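Side-chain contacts in sulfatase (Bacteroides fragilis CAG:558, PDB 6USS), which probably hydrolyses sulfate esters as a calcium-dependent arylsulfatase of a human gut bacterium: residues Q274-I277 / D278-L281; A477-P480 / D481-K484. The protein carries 1 engineered substitution. One frame throughout, in Å; residues are numbered along the deposited sequence.

Interaction 1: Q274-I277 / D278-L281; sequences QKYI and DKGL
Gln-274 and Asp-278 meet one helical turn apart, by backbone and by side chain. Asp-278 N donates to Gln-274 O at 2.9 Å. The side-chain amide adds a second bond, NE2 of Gln-274 to OD1 of Asp-278, at 3.2 Å. OD1 lies in the amide plane, but the amide nitrogen comes from above the carboxylate plane, and the two planes are 53° apart. A bend at chi2 (56°) brings the amide to the carboxylate, and the two side chains cross at about a right angle.

At the helix end, Tyr-276 O receives Leu-281 N at 3.1 Å, nearly straight at 168°. Gly-280 N adds weak bonds to Tyr-276 O and Ile-277 O. Gly-280 has positive phi, a backbone conformation that glycine takes up readily.

The packing lies around Tyr-276. The Lys-279 chain, extended beyond CG, runs alongside the ring, with its CD 3.8 Å from Tyr-276 CD1. Lys-279 NZ reaches on to Val-63 O and Glu-65, and Tyr-276 OH bonds Glu-293. Leu-281 CD2 approaches Tyr-276 CB at 4.1 Å. Tyr-276, Ile-277 and Leu-281 also touch alanines of helix 283-308. The arrangement is a Schellman motif, which ends helix 273-279 and turns the chain toward helix 283-308.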
loop_
_atom_site.group_PDB
_atom_site.type_symbol
_atom_site.label_atom_id
_atom_site.label_comp_id
_atom_site.label_asym_id
_atom_site.label_seq_id
_atom_site.Cartn_x
_atom_site.Cartn_y
_atom_site.Cartn_z
ATOM N N GLN A 274 19.620 -19.114 -29.209
ATOM C CA GLN A 274 20.373 -19.908 -30.176
ATOM C C GLN A 274 19.967 -21.375 -30.148
ATOM O O GLN A 274 20.012 -22.052 -31.184
ATOM C CB GLN A 274 21.881 -19.770 -29.927
ATOM C CG GLN A 274 22.751 -20.352 -31.041
ATOM C CD GLN A 274 22.417 -19.755 -32.402
ATOM O OE1 GLN A 274 22.346 -18.534 -32.564
ATOM N NE2 GLN A 274 22.200 -20.617 -33.385
ATOM N N LYS A 275 19.559 -21.885 -28.985
ATOM C CA LYS A 275 19.123 -23.275 -28.926
ATOM C C LYS A 275 17.974 -23.535 -29.899
ATOM O O LYS A 275 17.966 -24.548 -30.612
ATOM C CB LYS A 275 18.728 -23.644 -27.494
ATOM C CG LYS A 275 18.149 -25.065 -27.380
ATOM C CD LYS A 275 17.741 -25.410 -25.947
ATOM C CE LYS A 275 16.718 -24.434 -25.391
ATOM N NZ LYS A 275 16.245 -24.890 -24.041
ATOM N N TYR A 276 17.003 -22.618 -29.966
ATOM C CA TYR A 276 15.869 -22.835 -30.861
ATOM C C TYR A 276 16.259 -22.632 -32.318
ATOM O O TYR A 276 15.730 -23.317 -33.205
ATOM C CB TYR A 276 14.703 -21.925 -30.466
ATOM C CG TYR A 276 14.127 -22.318 -29.135
ATOM C CD1 TYR A 276 13.338 -23.455 -29.022
ATOM C CD2 TYR A 276 14.402 -21.583 -27.981
ATOM C CE1 TYR A 276 12.815 -23.842 -27.809
ATOM C CE2 TYR A 276 13.877 -21.970 -26.737
ATOM C CZ TYR A 276 13.087 -23.108 -26.666
ATOM O OH TYR A 276 12.549 -23.534 -25.472
ATOM N N ILE A 277 17.175 -21.702 -32.585
ATOM C CA ILE A 277 17.711 -21.563 -33.932
ATOM C C ILE A 277 18.363 -22.869 -34.361
ATOM O O ILE A 277 18.280 -23.269 -35.529
ATOM C CB ILE A 277 18.701 -20.380 -34.004
ATOM C CG1 ILE A 277 17.994 -19.047 -33.734
ATOM C CG2 ILE A 277 19.350 -20.310 -35.365
ATOM C CD1 ILE A 277 17.161 -18.545 -34.910
ATOM N N ASP A 278 18.995 -23.572 -33.412
ATOM C CA ASP A 278 19.605 -24.861 -33.715
ATOM C C ASP A 278 18.560 -25.962 -33.867
ATOM O O ASP A 278 18.790 -26.930 -34.594
ATOM C CB ASP A 278 20.611 -25.231 -32.629
ATOM C CG ASP A 278 21.815 -24.294 -32.600
ATOM O OD1 ASP A 278 22.236 -23.813 -33.680
ATOM O OD2 ASP A 278 22.338 -24.035 -31.494
ATOM N N LYS A 279 17.416 -25.839 -33.186
ATOM C CA LYS A 279 16.308 -26.769 -33.383
ATOM C C LYS A 279 15.690 -26.635 -34.768
ATOM O O LYS A 279 14.941 -27.524 -35.196
ATOM C CB LYS A 279 15.217 -26.521 -32.336
ATOM C CG LYS A 279 15.141 -27.505 -31.181
ATOM C CD LYS A 279 14.071 -27.030 -30.196
ATOM C CE LYS A 279 13.786 -28.052 -29.130
ATOM N NZ LYS A 279 12.592 -27.651 -28.331
ATOM N N GLY A 280 15.956 -25.532 -35.461
ATOM C CA GLY A 280 15.431 -25.320 -36.790
ATOM C C GLY A 280 14.353 -24.269 -36.911
ATOM O O GLY A 280 13.731 -24.175 -37.971
ATOM N N LEU A 281 14.103 -23.480 -35.876
ATOM C CA LEU A 281 13.039 -22.494 -35.953
ATOM C C LEU A 281 13.527 -21.220 -36.638
ATOM O O LEU A 281 14.715 -20.876 -36.603
ATOM C CB LEU A 281 12.516 -22.145 -34.564
ATOM C CG LEU A 281 11.672 -23.151 -33.789
ATOM C CD1 LEU A 281 12.483 -24.405 -33.428
ATOM C CD2 LEU A 281 11.160 -22.452 -32.534
#

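Interaction 2: A477-P480 / D481-K484; sequences AQHP and DIVK
His-479 is the N-cap residue of helix 480-496, and its carbonyl oxygen accepts from Val-483 N and, weakly, from Ile-482 N. Val-483 N gives His-479 O a straight bond, 3.2 Å long with 169° at the hydrogen. Ile-482 N reaches the same oxygen at 3.0 Å, but at 123°. Asp-481 N is also close to it, but badly angled and not bonded. The next carbonyl, Pro-480 O, accepts from Lys-484 N at 3.2 Å. Pro-480 itself has no N-H to offer, which suits the first turn of a helix.

The side chains of His-479 and Ile-482 lie side by side and point the same way. Ile-482 CD1 sits 3.6 Å from His-479 CB and also touches CG and CD2 of the ring obliquely. Leu-462 of strand 460-464 touches both residues, and also Val-483. The His-479 ring also meets that of Trp-449.

Asp-481 has a chi1 of 40°, which places CG between the backbone N and the carbonyl carbon. There OD1 lies 3.2 Å from the carbonyl carbon of His-479. Its nearest nitrogen across the contact, Pro-480 N at 3.3 Å, has no hydrogen to give, so OD1 makes a contact here and not a cap.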
loop_
_atom_site.group_PDB
_atom_site.type_symbol
_atom_site.label_atom_id
_atom_site.label_comp_id
_atom_site.label_asym_id
_atom_site.label_seq_id
_atom_site.Cartn_x
_atom_site.Cartn_y
_atom_site.Cartn_z
ATOM N N ALA A 477 -27.229 -21.759 -39.840
ATOM C CA ALA A 477 -28.304 -22.151 -40.743
ATOM C C ALA A 477 -28.913 -23.488 -40.336
ATOM O O ALA A 477 -30.127 -23.695 -40.458
ATOM C CB ALA A 477 -27.776 -22.208 -42.175
ATOM N N GLN A 478 -28.083 -24.403 -39.840
ATOM C CA GLN A 478 -28.535 -25.736 -39.457
ATOM C C GLN A 478 -29.349 -25.751 -38.163
ATOM O O GLN A 478 -30.041 -26.742 -37.898
ATOM C CB GLN A 478 -27.320 -26.659 -39.299
ATOM C CG GLN A 478 -26.973 -27.464 -40.537
ATOM C CD GLN A 478 -27.683 -28.808 -40.562
ATOM O OE1 GLN A 478 -28.066 -29.344 -39.514
ATOM N NE2 GLN A 478 -27.862 -29.363 -41.757
ATOM N N HIS A 479 -29.264 -24.703 -37.337
ATOM C CA HIS A 479 -29.895 -24.700 -36.014
ATOM C C HIS A 479 -30.487 -23.331 -35.711
ATOM O O HIS A 479 -30.079 -22.647 -34.768
ATOM C CB HIS A 479 -28.893 -25.111 -34.943
ATOM C CG HIS A 479 -28.461 -26.533 -35.057
ATOM N ND1 HIS A 479 -27.310 -26.909 -35.714
ATOM C CD2 HIS A 479 -29.034 -27.675 -34.610
ATOM C CE1 HIS A 479 -27.184 -28.223 -35.658
ATOM N NE2 HIS A 479 -28.217 -28.711 -34.995
ATOM N N PRO A 480 -31.484 -22.912 -36.487
ATOM C CA PRO A 480 -32.089 -21.596 -36.226
ATOM C C PRO A 480 -32.715 -21.512 -34.848
ATOM O O PRO A 480 -32.692 -20.446 -34.220
ATOM C CB PRO A 480 -33.129 -21.470 -37.349
ATOM C CG PRO A 480 -33.476 -22.915 -37.706
ATOM C CD PRO A 480 -32.228 -23.708 -37.486
ATOM N N ASP A 481 -33.283 -22.629 -34.373
ATOM C CA ASP A 481 -33.780 -22.730 -33.003
ATOM C C ASP A 481 -32.729 -22.247 -32.004
ATOM O O ASP A 481 -33.010 -21.414 -31.131
ATOM C CB ASP A 481 -34.206 -24.186 -32.708
ATOM C CG ASP A 481 -33.223 -25.279 -33.319
ATOM O OD1 ASP A 481 -32.770 -25.143 -34.486
ATOM O OD2 ASP A 481 -32.932 -26.305 -32.639
ATOM N N ILE A 482 -31.498 -22.743 -32.146
ATOM C CA ILE A 482 -30.443 -22.430 -31.194
ATOM C C ILE A 482 -30.071 -20.957 -31.271
ATOM O O ILE A 482 -29.999 -20.262 -30.246
ATOM C CB ILE A 482 -29.221 -23.314 -31.459
ATOM C CG1 ILE A 482 -29.584 -24.781 -31.212
ATOM C CG2 ILE A 482 -28.064 -22.851 -30.604
ATOM C CD1 ILE A 482 -28.446 -25.751 -31.442
ATOM N N VAL A 483 -29.815 -20.470 -32.493
ATOM C CA VAL A 483 -29.357 -19.099 -32.702
ATOM C C VAL A 483 -30.284 -18.118 -31.999
ATOM O O VAL A 483 -29.838 -17.191 -31.308
ATOM C CB VAL A 483 -29.245 -18.804 -34.212
ATOM C CG1 VAL A 483 -28.923 -17.345 -34.452
ATOM C CG2 VAL A 483 -28.177 -19.688 -34.852
ATOM N N LYS A 484 -31.589 -18.343 -32.106
ATOM C CA LYS A 484 -32.533 -17.420 -31.487
ATOM C C LYS A 484 -32.465 -17.489 -29.968
ATOM O O LYS A 484 -32.405 -16.446 -29.301
ATOM C CB LYS A 484 -33.954 -17.694 -31.995
ATOM C CG LYS A 484 -34.944 -16.596 -31.600
ATOM C CD LYS A 484 -36.378 -16.992 -31.884
ATOM C CE LYS A 484 -36.751 -18.247 -31.115
ATOM N NZ LYS A 484 -38.221 -18.437 -31.042
#

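Interaction 1 ends helix 273-279; interaction 2 begins a different helix, 480-496. They are separate surface contacts, with centres 48 Å apart and nearest atoms about 39 Å apart. Interaction 1 lies about 29 Å from the centre of the chain and interaction 2 about 31 Å, centre to centre. The two lie in different parts of the fold and follow in series along the chain, the first closing before the second opens. Both lie away from the calcium site of Asp-42, Asp-43, Asp-322, Asn-323 and the engineered Cys-88, and neither segment pair supplies a calcium ligand.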